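Side-chain contacts in putative glucarate dehydratase (Pseudomonas fluorescens, PDB 4IT1), which probably catalyses the magnesium-dependent dehydration of D-glucarate to 5-dehydro-4-deoxy-D-glucarate, as a member of the mandelate racemase/muconate lactonizing enzyme family: residues 288-291 against 292-296; 242-245 against 246-250; 297-300 against 301-304; 116-120 against 121-125. All coordinates share one frame; numbering follows the deposited sequence.

Contact 1. Residues 288-291 against 292-296; sequences LATN and MVVTD. With MG (magnesium ion), chain E.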
ATOM      1  N   LEU A 288     -12.490   7.023  19.511  1.00 51.15           N
ATOM      2  CA  LEU A 288     -11.139   7.019  20.064  1.00 44.35           C
ATOM      3  C   LEU A 288     -10.084   6.988  18.975  1.00 37.19           C
ATOM      4  O   LEU A 288     -10.150   6.184  18.037  1.00 44.39           O
ATOM      5  CB  LEU A 288     -10.949   5.878  21.058  1.00 39.88           C
ATOM      6  CG  LEU A 288     -11.980   5.800  22.189  1.00 48.33           C
ATOM      7  CD1 LEU A 288     -11.678   4.621  23.097  1.00 46.63           C
ATOM      8  CD2 LEU A 288     -12.047   7.096  22.988  1.00 49.81           C
ATOM      9  N   ALA A 289      -9.123   7.894  19.108  1.00 33.33           N
ATOM     10  CA  ALA A 289      -7.992   7.990  18.203  1.00 36.39           C
ATOM     11  C   ALA A 289      -6.742   7.564  18.961  1.00 40.96           C
ATOM     12  O   ALA A 289      -6.725   7.602  20.198  1.00 40.19           O
ATOM     13  CB  ALA A 289      -7.835   9.422  17.711  1.00 35.10           C
ATOM     14  N   THR A 290      -5.700   7.174  18.228  1.00 38.61           N
ATOM     15  CA  THR A 290      -4.448   6.779  18.862  1.00 38.96           C
ATOM     16  C   THR A 290      -3.212   7.109  18.037  1.00 34.82           C
ATOM     17  O   THR A 290      -3.238   7.079  16.813  1.00 35.42           O
ATOM     18  CB  THR A 290      -4.414   5.258  19.171  1.00 38.37           C
ATOM     19  OG1 THR A 290      -3.311   4.968  20.045  1.00 35.46           O
ATOM     20  CG2 THR A 290      -4.258   4.439  17.902  1.00 32.93           C
ATOM     21  N   ASN A 291      -2.126   7.421  18.727  1.00 42.21           N
ATOM     22  CA  ASN A 291      -0.803   7.182  18.166  1.00 44.10           C
ATOM     23  C   ASN A 291       0.121   6.520  19.200  1.00 44.81           C
ATOM     24  O   ASN A 291       1.326   6.775  19.254  1.00 47.94           O
ATOM     25  CB  ASN A 291      -0.219   8.427  17.471  1.00 41.36           C
ATOM     26  CG  ASN A 291      -0.018   9.614  18.395  1.00 41.68           C
ATOM     27  OD1 ASN A 291      -0.298   9.576  19.595  1.00 47.15           O
ATOM     28  ND2 ASN A 291       0.487  10.698  17.819  1.00 55.23           N
ATOM     29  N   MET A 292      -0.481   5.654  20.012  1.00 46.92           N
ATOM     30  CA  MET A 292       0.221   4.947  21.087  1.00 47.85           C
ATOM     31  C   MET A 292      -0.002   3.450  21.012  1.00 45.30           C
ATOM     32  O   MET A 292       0.954   2.684  21.104  1.00 46.94           O
ATOM     33  CB  MET A 292      -0.197   5.469  22.461  1.00 39.18           C
ATOM     34  CG  MET A 292       0.484   6.781  22.834  1.00 48.27           C
ATOM     35  SD  MET A 292      -0.107   7.495  24.375  1.00 51.52           S
ATOM     36  CE  MET A 292       0.818   6.535  25.584  1.00 56.08           C
ATOM     37  N   VAL A 293      -1.257   3.036  20.833  1.00 40.51           N
ATOM     38  CA  VAL A 293      -1.571   1.613  20.786  1.00 39.00           C
ATOM     39  C   VAL A 293      -1.590   1.029  19.371  1.00 42.66           C
ATOM     40  O   VAL A 293      -1.617  -0.188  19.196  1.00 43.12           O
ATOM     41  CB  VAL A 293      -2.845   1.267  21.572  1.00 40.01           C
ATOM     42  CG1 VAL A 293      -2.679   1.682  23.023  1.00 36.28           C
ATOM     43  CG2 VAL A 293      -4.074   1.927  20.950  1.00 47.43           C
ATOM     44  N   VAL A 294      -1.573   1.892  18.360  1.00 42.63           N
ATOM     45  CA  VAL A 294      -1.426   1.437  16.980  1.00 37.83           C
ATOM     46  C   VAL A 294      -0.342   2.294  16.343  1.00 44.64           C
ATOM     47  O   VAL A 294      -0.610   3.399  15.858  1.00 35.92           O
ATOM     48  CB  VAL A 294      -2.757   1.509  16.177  1.00 39.44           C
ATOM     49  CG1 VAL A 294      -2.538   1.123  14.723  1.00 40.41           C
ATOM     50  CG2 VAL A 294      -3.807   0.600  16.784  1.00 41.26           C
ATOM     51  N   THR A 295       0.887   1.780  16.378  1.00 39.88           N
ATOM     52  CA  THR A 295       2.055   2.505  15.892  1.00 41.27           C
ATOM     53  C   THR A 295       2.823   1.697  14.858  1.00 44.20           C
ATOM     54  O   THR A 295       3.820   2.182  14.322  1.00 52.00           O
ATOM     55  CB  THR A 295       3.023   2.897  17.032  1.00 42.28           C
ATOM     56  OG1 THR A 295       3.562   1.709  17.641  1.00 40.89           O
ATOM     57  CG2 THR A 295       2.319   3.736  18.083  1.00 35.25           C
ATOM     58  N   ASP A 296       2.371   0.471  14.584  1.00 39.06           N
ATOM     59  CA  ASP A 296       2.969  -0.363  13.531  1.00 37.39           C
ATOM     60  C   ASP A 296       1.956  -1.382  13.028  1.00 37.21           C
ATOM     61  O   ASP A 296       0.853  -1.487  13.569  1.00 41.47           O
ATOM     62  CB  ASP A 296       4.282  -1.041  13.996  1.00 39.14           C
ATOM     63  CG  ASP A 296       4.055  -2.176  15.010  1.00 41.38           C
ATOM     64  OD1 ASP A 296       3.110  -2.984  14.865  1.00 41.74           O
ATOM     65  OD2 ASP A 296       4.856  -2.276  15.952  1.00 49.43           O
TER
HETATM   66 MG    MG E 501      -0.479  11.362  20.841  1.00 53.20          MG
HETATM   67  O   HOH W   1       0.525  12.756  19.634  1.00 44.79           O
HETATM   68  O   HOH W   2      -1.325   9.949  22.239  1.00 41.55           O
HETATM   69  O   HOH W   3       1.316  10.987  21.746  1.00 55.88           O
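T290 OG1 is gripped by two consecutive backbone amides: M292 N donates to it over 2.9 Å, nearly straight at 167°, and V293 N does the same from 2.9 Å. The bond to the amide two residues on makes this an ST turn, set where strand 288-290 leaves the barrel of the enolase-like domain and the chain bends into a loop. D269 supplies a third partner for the buried hydroxyl. OG1 lies anti to the backbone N of T290 (chi1 -167°), which brings it within reach of both amides and turns T290 CG2 to V294, 3.7 Å from V294 CB, where the two side chains cross at about a right angle. V293 folds back on the same hydroxyl, its CG2 lying 3.3 Å from T290 OG1. With a valine here, the amides of M292 and V293 would probably be left without their shared acceptor and D269 OD1 without its hydroxyl mate, so the turn would be less firmly tied to the strand end. The next residue, N291, turns to the metal. Its OD1 binds magnesium at 2.2 Å, in a shell completed by D243, E268 and three waters. The amide's other end is fixed too: N291 ND2 donates over 2.7 Å to the oxygen of water 1, one of those three. Farther round the loop T295, whose hydroxyl bonds K127, lays a methyl beside the strand end: its CG2 rests 3.4 Å from N291 O.

Contact 2. Residues 242-245 against 246-250; sequences IDPN and GNWSL. With MG (magnesium ion), chain E.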
ATOM      1  N   ILE A 242      -8.519  16.181  22.278  1.00 59.56           N
ATOM      2  CA  ILE A 242      -7.493  16.107  23.337  1.00 52.03           C
ATOM      3  C   ILE A 242      -6.643  14.849  23.262  1.00 56.00           C
ATOM      4  O   ILE A 242      -7.111  13.803  22.816  1.00 55.10           O
ATOM      5  CB  ILE A 242      -8.083  16.183  24.760  1.00 50.62           C
ATOM      6  CG1 ILE A 242      -9.243  15.193  24.923  1.00 59.45           C
ATOM      7  CG2 ILE A 242      -8.492  17.605  25.092  1.00 57.90           C
ATOM      8  CD1 ILE A 242      -9.625  14.915  26.359  1.00 49.22           C
ATOM      9  N   ASP A 243      -5.398  14.967  23.721  1.00 50.25           N
ATOM     10  CA  ASP A 243      -4.476  13.836  23.825  1.00 48.57           C
ATOM     11  C   ASP A 243      -3.946  13.722  25.255  1.00 48.74           C
ATOM     12  O   ASP A 243      -2.924  14.330  25.585  1.00 53.50           O
ATOM     13  CB  ASP A 243      -3.303  14.009  22.847  1.00 50.21           C
ATOM     14  CG  ASP A 243      -2.404  12.776  22.774  1.00 53.60           C
ATOM     15  OD1 ASP A 243      -2.617  11.822  23.554  1.00 49.69           O
ATOM     16  OD2 ASP A 243      -1.483  12.751  21.923  1.00 44.09           O
ATOM     17  N   PRO A 244      -4.639  12.957  26.119  1.00 50.23           N
ATOM     18  CA  PRO A 244      -4.110  12.773  27.476  1.00 46.67           C
ATOM     19  C   PRO A 244      -2.958  11.758  27.575  1.00 44.97           C
ATOM     20  O   PRO A 244      -2.546  11.419  28.679  1.00 52.79           O
ATOM     21  CB  PRO A 244      -5.330  12.282  28.277  1.00 47.51           C
ATOM     22  CG  PRO A 244      -6.522  12.493  27.390  1.00 50.54           C
ATOM     23  CD  PRO A 244      -6.001  12.412  25.988  1.00 48.44           C
ATOM     24  N   ASN A 245      -2.445  11.286  26.439  1.00 42.60           N
ATOM     25  CA  ASN A 245      -1.321  10.335  26.407  1.00 50.80           C
ATOM     26  C   ASN A 245      -1.471   9.158  27.384  1.00 47.78           C
ATOM     27  O   ASN A 245      -0.534   8.803  28.095  1.00 45.21           O
ATOM     28  CB  ASN A 245       0.014  11.054  26.644  1.00 46.74           C
ATOM     29  CG  ASN A 245       0.562  11.703  25.396  1.00 50.97           C
ATOM     30  OD1 ASN A 245       0.788  12.907  25.369  1.00 46.38           O
ATOM     31  ND2 ASN A 245       0.798  10.906  24.357  1.00 53.69           N
ATOM     32  N   GLY A 246      -2.667   8.581  27.415  1.00 41.56           N
ATOM     33  CA  GLY A 246      -2.972   7.432  28.253  1.00 39.93           C
ATOM     34  C   GLY A 246      -2.847   7.682  29.738  1.00 45.17           C
ATOM     35  O   GLY A 246      -2.668   6.739  30.507  1.00 44.49           O
ATOM     36  N   ASN A 247      -2.952   8.940  30.157  1.00 42.71           N
ATOM     37  CA  ASN A 247      -2.738   9.253  31.569  1.00 38.18           C
ATOM     38  C   ASN A 247      -3.984   9.230  32.425  1.00 36.62           C
ATOM     39  O   ASN A 247      -3.943   9.629  33.593  1.00 41.20           O
ATOM     40  CB  ASN A 247      -1.972  10.567  31.742  1.00 44.14           C
ATOM     41  CG  ASN A 247      -0.988  10.516  32.895  1.00 54.05           C
ATOM     42  OD1 ASN A 247      -0.625   9.435  33.384  1.00 54.64           O
ATOM     43  ND2 ASN A 247      -0.544  11.682  33.335  1.00 53.72           N
ATOM     44  N   TRP A 248      -5.093   8.761  31.854  1.00 35.11           N
ATOM     45  CA  TRP A 248      -6.324   8.568  32.630  1.00 41.60           C
ATOM     46  C   TRP A 248      -6.686   7.099  32.775  1.00 40.48           C
ATOM     47  O   TRP A 248      -6.694   6.352  31.798  1.00 46.92           O
ATOM     48  CB  TRP A 248      -7.525   9.293  31.997  1.00 41.52           C
ATOM     49  CG  TRP A 248      -7.401  10.785  31.881  1.00 49.52           C
ATOM     50  CD1 TRP A 248      -6.498  11.594  32.514  1.00 47.36           C
ATOM     51  CD2 TRP A 248      -8.240  11.650  31.107  1.00 53.84           C
ATOM     52  NE1 TRP A 248      -6.709  12.901  32.164  1.00 53.06           N
ATOM     53  CE2 TRP A 248      -7.774  12.967  31.304  1.00 59.42           C
ATOM     54  CE3 TRP A 248      -9.339  11.437  30.258  1.00 51.54           C
ATOM     55  CZ2 TRP A 248      -8.364  14.074  30.677  1.00 62.33           C
ATOM     56  CZ3 TRP A 248      -9.925  12.535  29.638  1.00 53.88           C
ATOM     57  CH2 TRP A 248      -9.436  13.837  29.854  1.00 62.21           C
ATOM     58  N   SER A 249      -7.005   6.689  33.995  1.00 43.48           N
ATOM     59  CA  SER A 249      -7.587   5.376  34.196  1.00 51.89           C
ATOM     60  C   SER A 249      -8.905   5.297  33.413  1.00 51.55           C
ATOM     61  O   SER A 249      -9.464   6.317  32.992  1.00 50.67           O
ATOM     62  CB  SER A 249      -7.839   5.125  35.679  1.00 40.27           C
ATOM     63  OG  SER A 249      -8.758   6.072  36.199  1.00 53.44           O
ATOM     64  N   LEU A 250      -9.378   4.078  33.210  1.00 47.37           N
ATOM     65  CA  LEU A 250     -10.674   3.840  32.609  1.00 56.82           C
ATOM     66  C   LEU A 250     -11.793   4.635  33.319  1.00 60.14           C
ATOM     67  O   LEU A 250     -12.584   5.313  32.653  1.00 50.46           O
ATOM     68  CB  LEU A 250     -10.958   2.338  32.614  1.00 46.29           C
ATOM     69  CG  LEU A 250     -12.234   1.777  32.000  1.00 56.98           C
ATOM     70  CD1 LEU A 250     -12.346   2.140  30.525  1.00 51.15           C
ATOM     71  CD2 LEU A 250     -12.246   0.272  32.219  1.00 51.67           C
TER
HETATM   72 MG    MG E 501      -0.479  11.362  20.841  1.00 53.20          MG
HETATM   73  O   HOH W   2      -1.325   9.949  22.239  1.00 41.55           O
HETATM   74  O   HOH W   3       1.316  10.987  21.746  1.00 55.88           O
HETATM   75  O   HOH W   1       0.525  12.756  19.634  1.00 44.79           O
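P244 sets its CB and CG over one face of the W248 indole. P244 CG sits 3.9 Å from the centroid of the six-membered ring and only 3° off the ring normal, a CH-pi contact, while P244 CB reaches W248 CE2 at 4.0 Å. I242 crosses the tryptophan side chain at about a right angle, its CD1 3.7 Å from W248 CH2. The indole is brought back under the proline by a chi1 of -61°, which sets CG anti to the carbonyl carbon; P221, E224 and M256 from the neighbouring helices pack on it as well. Between proline and tryptophan the chain makes a type I' beta turn, P244 to N247, at the end of barrel strand 240-243. N245 and G246 both take positive phi, and N247 N closes the turn on P244 O at 2.9 Å, reaching the oxygen from above the carbonyl plane. On the strand side of the turn D243 OD1 accepts from N245 N, an Asx turn, the amide meeting it from above the carboxylate plane. This holds the carboxylate for its other task: D243 OD2 binds magnesium at 2.0 Å, and OD1 accepts from water 2 at 2.6 Å. N245 turns to the same metal shell, its ND2 donating to water 3 over 2.7 Å, with bound tartrate close beside its side chain.

Contact 3. Residues 297-300 against 301-304; sequences FDEF and RRSV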
ATOM      1  N   PHE A 297       2.330  -2.136  12.002  1.00 35.71           N
ATOM      2  CA  PHE A 297       1.380  -3.008  11.326  1.00 39.84           C
ATOM      3  C   PHE A 297       0.853  -4.176  12.166  1.00 45.64           C
ATOM      4  O   PHE A 297      -0.298  -4.587  12.008  1.00 45.92           O
ATOM      5  CB  PHE A 297       1.922  -3.457   9.968  1.00 40.17           C
ATOM      6  CG  PHE A 297       1.957  -2.350   8.949  1.00 49.27           C
ATOM      7  CD1 PHE A 297       0.815  -2.018   8.220  1.00 47.11           C
ATOM      8  CD2 PHE A 297       3.124  -1.618   8.733  1.00 49.46           C
ATOM      9  CE1 PHE A 297       0.839  -0.985   7.291  1.00 51.35           C
ATOM     10  CE2 PHE A 297       3.154  -0.589   7.797  1.00 54.68           C
ATOM     11  CZ  PHE A 297       2.010  -0.272   7.076  1.00 47.65           C
ATOM     12  N   ASP A 298       1.682  -4.689  13.073  1.00 44.55           N
ATOM     13  CA  ASP A 298       1.255  -5.767  13.968  1.00 44.99           C
ATOM     14  C   ASP A 298       0.251  -5.259  14.989  1.00 37.17           C
ATOM     15  O   ASP A 298      -0.743  -5.919  15.272  1.00 39.38           O
ATOM     16  CB  ASP A 298       2.460  -6.398  14.671  1.00 49.06           C
ATOM     17  CG  ASP A 298       3.473  -6.958  13.696  1.00 51.34           C
ATOM     18  OD1 ASP A 298       3.079  -7.733  12.796  1.00 62.39           O
ATOM     19  OD2 ASP A 298       4.666  -6.620  13.825  1.00 71.76           O
ATOM     20  N   GLU A 299       0.508  -4.074  15.527  1.00 38.01           N
ATOM     21  CA  GLU A 299      -0.432  -3.422  16.436  1.00 42.80           C
ATOM     22  C   GLU A 299      -1.777  -3.149  15.752  1.00 42.03           C
ATOM     23  O   GLU A 299      -2.837  -3.276  16.384  1.00 40.69           O
ATOM     24  CB  GLU A 299       0.183  -2.142  17.008  1.00 42.45           C
ATOM     25  CG  GLU A 299       1.373  -2.411  17.931  1.00 47.61           C
ATOM     26  CD  GLU A 299       2.055  -1.143  18.436  1.00 58.10           C
ATOM     27  OE1 GLU A 299       3.106  -1.259  19.107  1.00 57.38           O
ATOM     28  OE2 GLU A 299       1.554  -0.027  18.163  1.00 55.39           O
ATOM     29  N   PHE A 300      -1.727  -2.796  14.463  1.00 42.05           N
ATOM     30  CA  PHE A 300      -2.935  -2.553  13.668  1.00 40.54           C
ATOM     31  C   PHE A 300      -3.807  -3.814  13.652  1.00 42.05           C
ATOM     32  O   PHE A 300      -5.002  -3.737  13.932  1.00 43.01           O
ATOM     33  CB  PHE A 300      -2.571  -2.106  12.244  1.00 38.51           C
ATOM     34  CG  PHE A 300      -3.764  -1.872  11.336  1.00 44.35           C
ATOM     35  CD1 PHE A 300      -4.389  -2.938  10.678  1.00 40.50           C
ATOM     36  CD2 PHE A 300      -4.247  -0.583  11.113  1.00 43.16           C
ATOM     37  CE1 PHE A 300      -5.477  -2.722   9.846  1.00 42.15           C
ATOM     38  CE2 PHE A 300      -5.332  -0.359  10.275  1.00 40.00           C
ATOM     39  CZ  PHE A 300      -5.948  -1.429   9.641  1.00 43.17           C
ATOM     40  N   ARG A 301      -3.187  -4.959  13.348  1.00 38.34           N
ATOM     41  CA  ARG A 301      -3.846  -6.270  13.326  1.00 38.47           C
ATOM     42  C   ARG A 301      -4.500  -6.605  14.666  1.00 39.51           C
ATOM     43  O   ARG A 301      -5.642  -7.069  14.713  1.00 40.78           O
ATOM     44  CB  ARG A 301      -2.829  -7.375  12.937  1.00 40.35           C
ATOM     45  CG  ARG A 301      -3.379  -8.806  12.886  1.00 43.00           C
ATOM     46  CD  ARG A 301      -2.319  -9.872  12.588  1.00 39.23           C
ATOM     47  NE  ARG A 301      -1.340  -9.970  13.678  1.00 57.76           N
ATOM     48  CZ  ARG A 301      -0.084  -9.512  13.639  1.00 62.95           C
ATOM     49  NH1 ARG A 301       0.405  -8.923  12.548  1.00 65.52           N
ATOM     50  NH2 ARG A 301       0.701  -9.649  14.702  1.00 59.18           N
ATOM     51  N   ARG A 302      -3.767  -6.393  15.753  1.00 38.80           N
ATOM     52  CA  ARG A 302      -4.290  -6.705  17.080  1.00 42.42           C
ATOM     53  C   ARG A 302      -5.404  -5.724  17.463  1.00 40.91           C
ATOM     54  O   ARG A 302      -6.358  -6.101  18.136  1.00 37.84           O
ATOM     55  CB  ARG A 302      -3.170  -6.734  18.134  1.00 40.48           C
ATOM     56  CG  ARG A 302      -2.160  -7.869  17.934  1.00 45.60           C
ATOM     57  CD  ARG A 302      -1.267  -8.103  19.154  1.00 44.94           C
ATOM     58  NE  ARG A 302      -0.305  -7.023  19.390  1.00 44.77           N
ATOM     59  CZ  ARG A 302       0.910  -6.926  18.837  1.00 45.96           C
ATOM     60  NH1 ARG A 302       1.361  -7.849  17.990  1.00 46.89           N
ATOM     61  NH2 ARG A 302       1.685  -5.895  19.145  1.00 36.35           N
ATOM     62  N   SER A 303      -5.294  -4.476  17.016  1.00 39.37           N
ATOM     63  CA  SER A 303      -6.340  -3.485  17.308  1.00 42.90           C
ATOM     64  C   SER A 303      -7.635  -3.852  16.612  1.00 43.35           C
ATOM     65  O   SER A 303      -8.709  -3.790  17.203  1.00 40.29           O
ATOM     66  CB  SER A 303      -5.926  -2.084  16.871  1.00 47.91           C
ATOM     67  OG  SER A 303      -6.884  -1.140  17.305  1.00 52.11           O
ATOM     68  N   VAL A 304      -7.510  -4.245  15.350  1.00 43.25           N
ATOM     69  CA  VAL A 304      -8.654  -4.566  14.516  1.00 48.82           C
ATOM     70  C   VAL A 304      -9.405  -5.780  15.053  1.00 46.97           C
ATOM     71  O   VAL A 304     -10.616  -5.887  14.882  1.00 47.70           O
ATOM     72  CB  VAL A 304      -8.207  -4.759  13.047  1.00 51.19           C
ATOM     73  CG1 VAL A 304      -9.092  -5.758  12.314  1.00 59.19           C
ATOM     74  CG2 VAL A 304      -8.167  -3.415  12.334  1.00 46.91           C
TER
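D298 and R301, three residues apart, form a salt bridge along the helix surface: R301 NH1 donates to D298 OD1 over 2.9 Å at 170°. The carboxylate oxygen offers its anti lone pair and lies in the guanidinium plane, at the edge, although the two flat groups are turned 58° against each other. A bend at chi3 (66°) folds the arginine back so that it runs beside D298, with D298 O over the face of its guanidinium. NH1 has a second acceptor, T334 O of the second subunit, so the same group serves the dimer interface. R302 is set differently: its guanidinium has D298 O and E299 N over one face, near the rim, and its NH2 touches E299 CG at 3.7 Å, while E299 OE1 stays 4.8 Å from R302 NH2. The E299 carboxylate is instead engaged by the loop ahead of the helix, OE2 accepting from T295 N. All this lies on the first turns of helix 297-306, N-capped by D296, the helix of the beta-alpha-beta unit between barrel strands 288-290 and 311-314. Its regular i to i+4 bonds include S303 N to E299 O at 2.8 Å and V304 N to F300 O at 2.9 Å. On another side of the helix V304 CG2 sits over one face of the F300 ring, 4.2 Å from its centroid in a CH-pi contact. The ring is swung there with CG anti to the backbone N, and L328, M331 and C332 of helix 322-334 pack on it.

Contact 4. Residues 116-120 against 121-125; sequences GAELA and PGSHA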
ATOM      1  N   GLY A 116      11.252   0.730  29.597  1.00 48.22           N
ATOM      2  CA  GLY A 116      10.439   1.592  30.446  1.00 46.47           C
ATOM      3  C   GLY A 116      10.539   3.052  30.055  1.00 46.79           C
ATOM      4  O   GLY A 116       9.615   3.824  30.298  1.00 46.92           O
ATOM      5  N   ALA A 117      11.660   3.423  29.435  1.00 48.26           N
ATOM      6  CA  ALA A 117      11.940   4.821  29.076  1.00 54.90           C
ATOM      7  C   ALA A 117      11.605   5.188  27.619  1.00 57.09           C
ATOM      8  O   ALA A 117      11.926   6.291  27.156  1.00 55.47           O
ATOM      9  CB  ALA A 117      13.393   5.145  29.374  1.00 51.02           C
ATOM     10  N   GLU A 118      10.975   4.264  26.903  1.00 46.73           N
ATOM     11  CA  GLU A 118      10.571   4.507  25.525  1.00 45.09           C
ATOM     12  C   GLU A 118       9.184   5.159  25.498  1.00 46.65           C
ATOM     13  O   GLU A 118       8.172   4.486  25.288  1.00 41.50           O
ATOM     14  CB  GLU A 118      10.583   3.205  24.739  1.00 43.12           C
ATOM     15  CG  GLU A 118      11.963   2.584  24.574  1.00 42.83           C
ATOM     16  CD  GLU A 118      11.919   1.185  23.969  1.00 44.92           C
ATOM     17  OE1 GLU A 118      10.825   0.568  23.946  1.00 45.94           O
ATOM     18  OE2 GLU A 118      12.982   0.696  23.523  1.00 45.63           O
ATOM     19  N   LEU A 119       9.155   6.476  25.702  1.00 43.09           N
ATOM     20  CA  LEU A 119       7.911   7.196  25.961  1.00 50.25           C
ATOM     21  C   LEU A 119       7.503   8.174  24.857  1.00 56.26           C
ATOM     22  O   LEU A 119       6.338   8.581  24.778  1.00 52.20           O
ATOM     23  CB  LEU A 119       8.012   7.933  27.300  1.00 50.49           C
ATOM     24  CG  LEU A 119       8.223   7.035  28.526  1.00 54.68           C
ATOM     25  CD1 LEU A 119       8.800   7.826  29.688  1.00 54.16           C
ATOM     26  CD2 LEU A 119       6.920   6.353  28.926  1.00 50.17           C
ATOM     27  N   ALA A 120       8.462   8.547  24.014  1.00 51.42           N
ATOM     28  CA  ALA A 120       8.229   9.517  22.952  1.00 54.86           C
ATOM     29  C   ALA A 120       7.909   8.813  21.628  1.00 55.25           C
ATOM     30  O   ALA A 120       8.337   7.677  21.414  1.00 52.51           O
ATOM     31  CB  ALA A 120       9.443  10.430  22.802  1.00 50.81           C
ATOM     32  N   PRO A 121       7.140   9.480  20.740  1.00 53.59           N
ATOM     33  CA  PRO A 121       6.863   8.961  19.402  1.00 53.51           C
ATOM     34  C   PRO A 121       8.105   8.383  18.723  1.00 48.06           C
ATOM     35  O   PRO A 121       9.123   9.064  18.618  1.00 49.22           O
ATOM     36  CB  PRO A 121       6.383  10.207  18.649  1.00 49.91           C
ATOM     37  CG  PRO A 121       5.759  11.063  19.701  1.00 59.75           C
ATOM     38  CD  PRO A 121       6.305  10.656  21.045  1.00 52.40           C
ATOM     39  N   GLY A 122       8.021   7.126  18.294  1.00 49.51           N
ATOM     40  CA  GLY A 122       9.108   6.468  17.558  1.00 43.94           C
ATOM     41  C   GLY A 122      10.261   5.882  18.394  1.00 51.64           C
ATOM     42  O   GLY A 122      11.195   5.316  17.830  1.00 47.77           O
ATOM     43  N   SER A 123      10.195   5.995  19.720  1.00 47.81           N
ATOM     44  CA  SER A 123      11.320   5.575  20.566  1.00 52.18           C
ATOM     45  C   SER A 123      11.481   4.057  20.770  1.00 57.66           C
ATOM     46  O   SER A 123      12.538   3.608  21.221  1.00 59.02           O
ATOM     47  CB  SER A 123      11.248   6.269  21.925  1.00 42.71           C
ATOM     48  OG  SER A 123      10.055   5.918  22.605  1.00 48.68           O
ATOM     49  N   HIS A 124      10.454   3.276  20.443  1.00 52.60           N
ATOM     50  CA  HIS A 124      10.457   1.830  20.727  1.00 55.51           C
ATOM     51  C   HIS A 124      11.535   1.116  19.922  1.00 55.89           C
ATOM     52  O   HIS A 124      11.776   1.459  18.767  1.00 64.78           O
ATOM     53  CB  HIS A 124       9.085   1.211  20.438  1.00 56.53           C
ATOM     54  CG  HIS A 124       7.933   2.091  20.817  1.00 64.69           C
ATOM     55  ND1 HIS A 124       7.331   2.039  22.055  1.00 70.87           N
ATOM     56  CD2 HIS A 124       7.284   3.058  20.126  1.00 66.06           C
ATOM     57  CE1 HIS A 124       6.357   2.929  22.109  1.00 74.56           C
ATOM     58  NE2 HIS A 124       6.306   3.560  20.949  1.00 80.88           N
ATOM     59  N   ALA A 125      12.181   0.125  20.534  1.00 48.77           N
ATOM     60  CA  ALA A 125      13.265  -0.620  19.875  1.00 45.88           C
ATOM     61  C   ALA A 125      12.822  -1.294  18.590  1.00 46.15           C
ATOM     62  O   ALA A 125      13.596  -1.402  17.643  1.00 42.89           O
ATOM     63  CB  ALA A 125      13.861  -1.660  20.821  1.00 42.08           C
TER
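E118 stretches alongside the backbone of S123 to A125: its CG lies 3.6 Å from S123 O, and its carboxylate ends beside H124 and A125. CG stands anti to the carbonyl carbon (chi1 -65°) and the chain is extended beyond it, which carries the acid across the loop. There OE1 passes 3.5 Å from H124 CA, and OE2 takes a weak, bent bond from A125 N at 3.1 Å. The firmer partner of OE2 is the hydroxyl of S113. A glycine in place of E118 would probably leave the A125 amide and the S113 hydroxyl without this acceptor and open a gap along S123. Behind the glutamate, S123 doubles its hold on A120 O. Its OG donates over 2.7 Å, in the carbonyl plane and on a lone pair, while S123 N donates at 3.0 Å from a direction tilted out of that plane. A chi1 of 61°, with OG between the backbone N and the carbonyl carbon, points the hydroxyl at that oxygen. The amide bond closes a type II beta turn from A120 to S123, with P121 and G122 at its corners; the positive phi of G122 suits glycine. P121, the first corner of the turn, comes within about 3 Å of bound tartrate (nearest atoms), consistent with a loop of the N-terminal capping domain that reaches over the barrel's active site, as in this enzyme family.

In the fold
From the N terminus, contact 4 comes first, turning the loop between helices 95-107 and 128-148. Contact 2 follows at the end of strand 240-243, contact 1 at the end of strand 288-290, and contact 3 in the helix immediately after. These first three each close a short turn and the last is helix; none nests or crosses. Contacts 1 and 2 sit on barrel strands separated by strand 266-268 and share the magnesium ion and its three waters; M292 SD also packs on N245 ND2 at 3.5 Å. Contact 1 runs into contact 3, where V294 CG2 meets S303 CB at 3.4 Å. Contact 4 touches none of them, its centre about 13 Å from that of contact 1.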